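Long-range contacts in putative thioesterase II (Thermobifida fusca, PDB 3BBJ), which probably hydrolyses acyl-CoA thioesters, as a putative thioesterase II built from two hotdog domains of the acyl-CoA thioesterase family: residues Y63-P68 against T100-T105; G72-E77 against T92-E97. All blocks are in the same frame, centred on the assembly; numbering follows the deposited sequence.

Contact 1 (Y63-P68 against T100-T105); sequences YHFHRP and TILTGT. With SO4 (sulfate ion), chain C.
Two successive backbone amides, His66 N and Arg67 N, converge on the single carbonyl oxygen of Ile101, at 2.7 Å for His66 N to Ile101 O and 3.0 Å for Arg67 N to Ile101 O. With phi/psi of -100°/-46° at His66, this is the geometry of a classic beta bulge. It sits where strand 57-65 leaves its antiparallel partner 99-109 in the N-terminal hotdog domain. Upstream the ladder is regular: His64 and Thr103 form a hydrogen-bonded pair, with 2.8 Å from His64 N to Thr103 O and 3.0 Å from Thr103 N to His64 O. The non-hydrogen-bonded pairs to either side place Tyr63, Phe65 and Leu102 on the face covered by helix 38-51, where Met42 touches the side chains of Tyr63 and Phe65. Gly104 has no side chain, and the Tyr63 ring lies across its backbone, CD1 coming to 3.5 Å from Gly104 CA. His64 and Thr103 occupy the reverse face, where the second subunit packs; His64 NE2 is hydrogen-bonded to Ser62 OG of that subunit. His66, two residues on from His64, lies on this side as well, its NE2 3.6 Å from Thr103 CG2. Arg67, extended from CG to NE, runs along the end of the ladder, and its NH1 donates to Thr100 O at 2.7 Å, nearly in the guanidinium plane and on a lone pair of the carbonyl. NE and NH2 face a sulfate, probably from the crystallisation liquor: NE bonds weakly to O1, while NH2 of Arg67 reaches sulfate O3 at 3.2 Å with a nearly straight N-H...O angle of 176°.

Contact 2 (G72-E77 against T92-E97); sequences GPAEIE and TTLFQE
Leu94 fits its CD1 methyl between two side chains of the facing strand, 3.5 Å from Ala74 CB and 3.7 Å from Ile76 CG1. This is the tight, buried half of a beta hairpin, strands 72-82 and 88-96, in the N-terminal hotdog domain. The leucine branch gets there because CG is anti to the backbone N (chi1 -179°). Helix 38-51 closes over this apolar side: Val44 and Ser48 touch Ile76, and Leu45 touches Leu94. Thr92 belongs to the same layer; its OG1 lies 3.4 Å from Ile76 CG2 and is hydrogen-bonded to Ser48 OG. Backbone bonds in both directions at the pairs Glu75-Phe95 and Glu77-Thr93 fix the register, the shortest being Phe95 N to Glu75 O at 2.7 Å. At the hairpin's open end Gln96 adds a side-chain bond, NE2 to Pro73 O at 3.2 Å, approaching from above the carbonyl plane; the same nitrogen also bonds Ser70 O. The opposite face is the solvent side: Glu77 is exposed, Glu75 and Phe95 partly so. There the Phe95 ring lies between the Glu75 carbonyl, in plane at its edge, and the Glu77 side chain, whose CB touches CE1 at 3.5 Å. Extended beyond CG, Glu77 carries its carboxylate alongside the ring, OE1 lying 3.6 Å from Phe95 CE1 with the two planes only 18° apart. Glu75 folds back near the Phe95 backbone. Apolar contacts and the Thr92-Ser48 bond thus make up the helix side, whereas glutamate methylenes and oxygens lie against Phe95 with no cationic side chain in either segment, consistent with hydrated carboxylates.

In the fold
Along the chain the segments run 63-68, 72-77, 92-97 and 100-105, so the hairpin pairing of contact 2 falls between the two halves of contact 1. Their centres are 10 Å apart, and strands 88-96 and 99-109 join them directly: Ile101 N lies 2.8 Å from Leu94 O and Gly104 N 2.9 Å from Thr92 O, both probable hydrogen bonds. Across the sheet the strands come in the order 72-82, 88-96, 99-109, 57-65, all antiparallel, with helix 38-51 packed against one side of both contacts. Strand 57-65 pairs on its other edge with strand 217-224 of the C-terminal hotdog domain, so contact 1 lies nearer the junction of the two hotdog halves than contact 2.

Contact 1 (Y63-P68 against T100-T105)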
ATOM      1  N   TYR A  63       7.724   1.204  -0.354  1.00 43.58           N
ATOM      2  CA  TYR A  63       8.815   2.084  -0.691  1.00 43.10           C
ATOM      3  C   TYR A  63       8.411   3.547  -0.516  1.00 43.97           C
ATOM      4  O   TYR A  63       7.336   3.979  -0.969  1.00 42.11           O
ATOM      5  CB  TYR A  63       9.224   1.862  -2.144  1.00 44.12           C
ATOM      6  CG  TYR A  63       9.740   0.479  -2.503  1.00 42.91           C
ATOM      7  CD1 TYR A  63      11.092   0.177  -2.372  1.00 41.41           C
ATOM      8  CD2 TYR A  63       8.899  -0.492  -3.053  1.00 42.34           C
ATOM      9  CE1 TYR A  63      11.587  -1.050  -2.703  1.00 42.69           C
ATOM     10  CE2 TYR A  63       9.397  -1.740  -3.417  1.00 44.92           C
ATOM     11  CZ  TYR A  63      10.751  -2.013  -3.219  1.00 46.24           C
ATOM     12  OH  TYR A  63      11.295  -3.229  -3.555  1.00 45.88           O
ATOM     13  N   HIS A  64       9.303   4.310   0.115  1.00 45.21           N
ATOM     14  CA  HIS A  64       9.138   5.760   0.269  1.00 44.77           C
ATOM     15  C   HIS A  64      10.238   6.465  -0.501  1.00 44.94           C
ATOM     16  O   HIS A  64      11.404   6.172  -0.283  1.00 44.41           O
ATOM     17  CB  HIS A  64       9.145   6.134   1.741  1.00 41.96           C
ATOM     18  CG  HIS A  64       7.864   5.787   2.430  1.00 44.07           C
ATOM     19  ND1 HIS A  64       6.903   6.726   2.725  1.00 34.34           N
ATOM     20  CD2 HIS A  64       7.349   4.591   2.810  1.00 41.36           C
ATOM     21  CE1 HIS A  64       5.883   6.129   3.316  1.00 40.44           C
ATOM     22  NE2 HIS A  64       6.122   4.833   3.366  1.00 38.39           N
ATOM     23  N   PHE A  65       9.854   7.367  -1.411  1.00 46.17           N
ATOM     24  CA  PHE A  65      10.780   8.046  -2.333  1.00 46.34           C
ATOM     25  C   PHE A  65      11.094   9.412  -1.801  1.00 47.93           C
ATOM     26  O   PHE A  65      10.190  10.208  -1.593  1.00 50.11           O
ATOM     27  CB  PHE A  65      10.155   8.191  -3.731  1.00 46.58           C
ATOM     28  CG  PHE A  65       9.946   6.887  -4.422  1.00 47.26           C
ATOM     29  CD1 PHE A  65       8.844   6.109  -4.135  1.00 43.51           C
ATOM     30  CD2 PHE A  65      10.878   6.414  -5.343  1.00 50.35           C
ATOM     31  CE1 PHE A  65       8.678   4.856  -4.752  1.00 49.58           C
ATOM     32  CE2 PHE A  65      10.703   5.180  -5.972  1.00 50.36           C
ATOM     33  CZ  PHE A  65       9.609   4.402  -5.675  1.00 46.16           C
ATOM     34  N   HIS A  66      12.371   9.696  -1.591  1.00 48.13           N
ATOM     35  CA  HIS A  66      12.775  10.956  -0.981  1.00 48.42           C
ATOM     36  C   HIS A  66      13.249  11.972  -2.003  1.00 48.66           C
ATOM     37  O   HIS A  66      12.851  13.154  -1.936  1.00 47.84           O
ATOM     38  CB  HIS A  66      13.883  10.711   0.047  1.00 48.61           C
ATOM     39  CG  HIS A  66      13.518   9.696   1.080  1.00 46.31           C
ATOM     40  ND1 HIS A  66      12.347   9.761   1.799  1.00 49.41           N
ATOM     41  CD2 HIS A  66      14.168   8.593   1.516  1.00 49.12           C
ATOM     42  CE1 HIS A  66      12.295   8.749   2.642  1.00 51.15           C
ATOM     43  NE2 HIS A  66      13.385   8.017   2.481  1.00 53.20           N
ATOM     44  N   ARG A  67      14.094  11.501  -2.930  1.00 48.63           N
ATOM     45  CA  ARG A  67      14.722  12.333  -3.956  1.00 49.53           C
ATOM     46  C   ARG A  67      14.939  11.560  -5.242  1.00 49.89           C
ATOM     47  O   ARG A  67      15.061  10.330  -5.210  1.00 52.23           O
ATOM     48  CB  ARG A  67      16.122  12.775  -3.511  1.00 51.25           C
ATOM     49  CG  ARG A  67      16.205  13.640  -2.275  1.00 52.81           C
ATOM     50  CD  ARG A  67      17.651  13.827  -1.860  1.00 51.26           C
ATOM     51  NE  ARG A  67      17.727  14.531  -0.579  1.00 55.81           N
ATOM     52  CZ  ARG A  67      17.600  13.967   0.624  1.00 57.11           C
ATOM     53  NH1 ARG A  67      17.395  12.665   0.760  1.00 55.56           N
ATOM     54  NH2 ARG A  67      17.680  14.726   1.713  1.00 55.66           N
ATOM     55  N   PRO A  68      15.027  12.278  -6.382  1.00 49.41           N
ATOM     56  CA  PRO A  68      15.343  11.625  -7.658  1.00 48.31           C
ATOM     57  C   PRO A  68      16.778  11.156  -7.700  1.00 48.77           C
ATOM     58  O   PRO A  68      17.642  11.816  -7.134  1.00 50.57           O
ATOM     59  CB  PRO A  68      15.200  12.761  -8.673  1.00 48.33           C
ATOM     60  CG  PRO A  68      15.511  13.991  -7.885  1.00 46.88           C
ATOM     61  CD  PRO A  68      14.835  13.730  -6.565  1.00 49.00           C
ATOM     62  N   THR A 100      20.086  10.203   0.602  1.00 60.37           N
ATOM     63  CA  THR A 100      19.152   9.087   0.498  1.00 58.47           C
ATOM     64  C   THR A 100      18.147   9.355  -0.625  1.00 55.72           C
ATOM     65  O   THR A 100      17.564  10.420  -0.721  1.00 53.69           O
ATOM     66  CB  THR A 100      18.421   8.752   1.831  1.00 59.81           C
ATOM     67  OG1 THR A 100      17.768   9.919   2.342  1.00 61.11           O
ATOM     68  CG2 THR A 100      19.400   8.219   2.873  1.00 56.15           C
ATOM     69  N   ILE A 101      17.967   8.363  -1.482  1.00 54.01           N
ATOM     70  CA  ILE A 101      17.078   8.470  -2.627  1.00 52.19           C
ATOM     71  C   ILE A 101      15.688   7.900  -2.283  1.00 52.18           C
ATOM     72  O   ILE A 101      14.651   8.571  -2.421  1.00 50.45           O
ATOM     73  CB  ILE A 101      17.689   7.684  -3.819  1.00 51.60           C
ATOM     74  CG1 ILE A 101      19.117   8.184  -4.126  1.00 50.74           C
ATOM     75  CG2 ILE A 101      16.772   7.714  -5.061  1.00 50.02           C
ATOM     76  CD1 ILE A 101      19.236   9.666  -4.491  1.00 51.12           C
ATOM     77  N   LEU A 102      15.721   6.673  -1.771  1.00 52.71           N
ATOM     78  CA  LEU A 102      14.566   5.827  -1.628  1.00 51.38           C
ATOM     79  C   LEU A 102      14.818   4.795  -0.549  1.00 51.04           C
ATOM     80  O   LEU A 102      15.929   4.291  -0.431  1.00 51.05           O
ATOM     81  CB  LEU A 102      14.396   5.081  -2.957  1.00 53.85           C
ATOM     82  CG  LEU A 102      13.276   4.050  -3.119  1.00 53.53           C
ATOM     83  CD1 LEU A 102      11.925   4.747  -2.964  1.00 54.55           C
ATOM     84  CD2 LEU A 102      13.410   3.392  -4.463  1.00 50.13           C
ATOM     85  N   THR A 103      13.786   4.482   0.235  1.00 50.99           N
ATOM     86  CA  THR A 103      13.852   3.378   1.194  1.00 49.55           C
ATOM     87  C   THR A 103      12.674   2.426   0.997  1.00 48.64           C
ATOM     88  O   THR A 103      11.561   2.850   0.727  1.00 47.86           O
ATOM     89  CB  THR A 103      13.898   3.841   2.649  1.00 48.20           C
ATOM     90  OG1 THR A 103      14.091   2.697   3.490  1.00 54.95           O
ATOM     91  CG2 THR A 103      12.624   4.540   3.050  1.00 46.14           C
ATOM     92  N   GLY A 104      12.969   1.131   1.101  1.00 47.79           N
ATOM     93  CA  GLY A 104      11.974   0.079   1.011  1.00 47.64           C
ATOM     94  C   GLY A 104      12.044  -0.847   2.217  1.00 48.14           C
ATOM     95  O   GLY A 104      13.104  -0.999   2.826  1.00 48.78           O
ATOM     96  N   THR A 105      10.893  -1.394   2.620  1.00 47.31           N
ATOM     97  CA  THR A 105      10.857  -2.446   3.629  1.00 45.14           C
ATOM     98  C   THR A 105      10.088  -3.563   2.947  1.00 45.20           C
ATOM     99  O   THR A 105       9.079  -3.322   2.308  1.00 45.29           O
ATOM    100  CB  THR A 105      10.236  -1.982   4.945  1.00 46.41           C
ATOM    101  OG1 THR A 105      10.935  -0.812   5.386  1.00 46.56           O
ATOM    102  CG2 THR A 105      10.342  -3.083   6.029  1.00 37.51           C
TER
HETATM  103  S   SO4 C 272      18.301  18.247   0.012  0.50 70.96           S
HETATM  104  O1  SO4 C 272      17.211  17.819  -0.870  0.50 56.00           O
HETATM  105  O2  SO4 C 272      18.408  19.707  -0.058  0.50 61.04           O
HETATM  106  O3  SO4 C 272      18.011  17.870   1.396  0.50 58.86           O
HETATM  107  O4  SO4 C 272      19.564  17.623  -0.399  0.50 59.82           O

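Contact 2 (G72-E77 against T92-E97)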
ATOM      1  N   GLY A  72      24.673   6.426 -13.101  1.00 58.17           N
ATOM      2  CA  GLY A  72      25.957   6.195 -12.483  1.00 57.02           C
ATOM      3  C   GLY A  72      25.852   5.376 -11.216  1.00 56.97           C
ATOM      4  O   GLY A  72      24.822   4.754 -10.957  1.00 55.42           O
ATOM      5  N   PRO A  73      26.934   5.366 -10.416  1.00 56.56           N
ATOM      6  CA  PRO A  73      26.932   4.577  -9.190  1.00 56.01           C
ATOM      7  C   PRO A  73      25.976   5.073  -8.095  1.00 53.93           C
ATOM      8  O   PRO A  73      25.712   6.269  -7.966  1.00 50.73           O
ATOM      9  CB  PRO A  73      28.394   4.649  -8.710  1.00 55.75           C
ATOM     10  CG  PRO A  73      29.160   5.228  -9.844  1.00 55.87           C
ATOM     11  CD  PRO A  73      28.223   6.052 -10.625  1.00 55.12           C
ATOM     12  N   ALA A  74      25.468   4.109  -7.336  1.00 52.22           N
ATOM     13  CA  ALA A  74      24.635   4.343  -6.174  1.00 52.42           C
ATOM     14  C   ALA A  74      24.984   3.229  -5.193  1.00 54.14           C
ATOM     15  O   ALA A  74      25.475   2.173  -5.601  1.00 54.56           O
ATOM     16  CB  ALA A  74      23.190   4.303  -6.555  1.00 52.27           C
ATOM     17  N   GLU A  75      24.757   3.461  -3.903  1.00 56.22           N
ATOM     18  CA  GLU A  75      25.120   2.476  -2.880  1.00 58.31           C
ATOM     19  C   GLU A  75      23.928   2.105  -2.010  1.00 57.17           C
ATOM     20  O   GLU A  75      23.086   2.941  -1.699  1.00 57.78           O
ATOM     21  CB  GLU A  75      26.340   2.925  -2.049  1.00 59.51           C
ATOM     22  CG  GLU A  75      26.424   4.414  -1.708  1.00 67.35           C
ATOM     23  CD  GLU A  75      26.854   5.306  -2.884  1.00 72.91           C
ATOM     24  OE1 GLU A  75      27.282   4.771  -3.942  1.00 72.26           O
ATOM     25  OE2 GLU A  75      26.759   6.552  -2.733  1.00 73.99           O
ATOM     26  N   ILE A  76      23.871   0.831  -1.635  1.00 57.26           N
ATOM     27  CA  ILE A  76      22.751   0.267  -0.891  1.00 56.55           C
ATOM     28  C   ILE A  76      23.148  -0.245   0.495  1.00 58.79           C
ATOM     29  O   ILE A  76      24.132  -0.967   0.664  1.00 58.55           O
ATOM     30  CB  ILE A  76      22.112  -0.872  -1.670  1.00 55.58           C
ATOM     31  CG1 ILE A  76      21.466  -0.302  -2.935  1.00 54.39           C
ATOM     32  CG2 ILE A  76      21.097  -1.639  -0.769  1.00 50.15           C
ATOM     33  CD1 ILE A  76      21.072  -1.349  -3.963  1.00 56.38           C
ATOM     34  N   GLU A  77      22.317   0.105   1.467  1.00 60.03           N
ATOM     35  CA  GLU A  77      22.557  -0.171   2.872  1.00 61.73           C
ATOM     36  C   GLU A  77      21.354  -0.953   3.422  1.00 59.11           C
ATOM     37  O   GLU A  77      20.262  -0.411   3.495  1.00 59.70           O
ATOM     38  CB  GLU A  77      22.712   1.185   3.540  1.00 62.14           C
ATOM     39  CG  GLU A  77      23.290   1.205   4.923  1.00 69.55           C
ATOM     40  CD  GLU A  77      23.665   2.626   5.341  1.00 66.86           C
ATOM     41  OE1 GLU A  77      24.451   3.272   4.603  1.00 69.94           O
ATOM     42  OE2 GLU A  77      23.175   3.082   6.405  1.00 74.03           O
ATOM     43  N   THR A  92      15.940  -1.735   3.234  1.00 51.16           N
ATOM     44  CA  THR A  92      16.970  -1.474   2.244  1.00 52.30           C
ATOM     45  C   THR A  92      16.825  -0.021   1.793  1.00 52.76           C
ATOM     46  O   THR A  92      15.709   0.443   1.481  1.00 52.40           O
ATOM     47  CB  THR A  92      16.858  -2.466   1.059  1.00 52.12           C
ATOM     48  OG1 THR A  92      17.838  -2.159   0.059  1.00 56.40           O
ATOM     49  CG2 THR A  92      15.452  -2.440   0.439  1.00 48.57           C
ATOM     50  N   THR A  93      17.945   0.705   1.815  1.00 52.50           N
ATOM     51  CA  THR A  93      17.959   2.123   1.469  1.00 51.51           C
ATOM     52  C   THR A  93      19.015   2.420   0.387  1.00 51.87           C
ATOM     53  O   THR A  93      20.164   1.948   0.462  1.00 50.94           O
ATOM     54  CB  THR A  93      18.235   2.972   2.716  1.00 50.77           C
ATOM     55  OG1 THR A  93      17.366   2.555   3.782  1.00 53.53           O
ATOM     56  CG2 THR A  93      18.041   4.476   2.428  1.00 46.64           C
ATOM     57  N   LEU A  94      18.610   3.214  -0.611  1.00 51.79           N
ATOM     58  CA  LEU A  94      19.488   3.589  -1.721  1.00 50.81           C
ATOM     59  C   LEU A  94      20.054   4.983  -1.514  1.00 51.47           C
ATOM     60  O   LEU A  94      19.308   5.923  -1.228  1.00 48.12           O
ATOM     61  CB  LEU A  94      18.735   3.549  -3.041  1.00 50.29           C
ATOM     62  CG  LEU A  94      19.513   3.899  -4.301  1.00 50.69           C
ATOM     63  CD1 LEU A  94      20.654   2.898  -4.516  1.00 48.39           C
ATOM     64  CD2 LEU A  94      18.560   3.919  -5.505  1.00 48.77           C
ATOM     65  N   PHE A  95      21.380   5.089  -1.679  1.00 53.39           N
ATOM     66  CA  PHE A  95      22.108   6.347  -1.543  1.00 54.28           C
ATOM     67  C   PHE A  95      22.816   6.710  -2.832  1.00 55.59           C
ATOM     68  O   PHE A  95      23.261   5.845  -3.582  1.00 55.38           O
ATOM     69  CB  PHE A  95      23.161   6.233  -0.462  1.00 52.96           C
ATOM     70  CG  PHE A  95      22.611   5.978   0.891  1.00 49.55           C
ATOM     71  CD1 PHE A  95      22.276   4.691   1.283  1.00 49.72           C
ATOM     72  CD2 PHE A  95      22.462   7.012   1.795  1.00 48.27           C
ATOM     73  CE1 PHE A  95      21.768   4.450   2.564  1.00 53.42           C
ATOM     74  CE2 PHE A  95      21.958   6.772   3.086  1.00 51.17           C
ATOM     75  CZ  PHE A  95      21.610   5.492   3.465  1.00 47.64           C
ATOM     76  N   GLN A  96      22.917   8.005  -3.089  1.00 59.03           N
ATOM     77  CA  GLN A  96      23.633   8.499  -4.258  1.00 59.95           C
ATOM     78  C   GLN A  96      24.092   9.923  -3.986  1.00 63.26           C
ATOM     79  O   GLN A  96      23.273  10.804  -3.677  1.00 64.64           O
ATOM     80  CB  GLN A  96      22.762   8.437  -5.522  1.00 58.79           C
ATOM     81  CG  GLN A  96      23.582   8.467  -6.810  1.00 57.74           C
ATOM     82  CD  GLN A  96      22.742   8.555  -8.088  1.00 57.96           C
ATOM     83  OE1 GLN A  96      21.790   9.337  -8.174  1.00 47.33           O
ATOM     84  NE2 GLN A  96      23.121   7.764  -9.099  1.00 43.76           N
ATOM     85  N   GLU A  97      25.401  10.137  -4.119  1.00 66.40           N
ATOM     86  CA  GLU A  97      26.038  11.431  -3.866  1.00 68.16           C
ATOM     87  C   GLU A  97      25.738  11.898  -2.456  1.00 67.76           C
ATOM     88  O   GLU A  97      25.325  13.029  -2.239  1.00 67.56           O
ATOM     89  CB  GLU A  97      25.613  12.486  -4.890  1.00 67.97           C
ATOM     90  CG  GLU A  97      25.962  12.131  -6.329  1.00 72.42           C
ATOM     91  CD  GLU A  97      26.052  13.358  -7.229  1.00 77.61           C
ATOM     92  OE1 GLU A  97      26.776  14.320  -6.863  1.00 81.18           O
ATOM     93  OE2 GLU A  97      25.416  13.355  -8.305  1.00 79.82           O
TER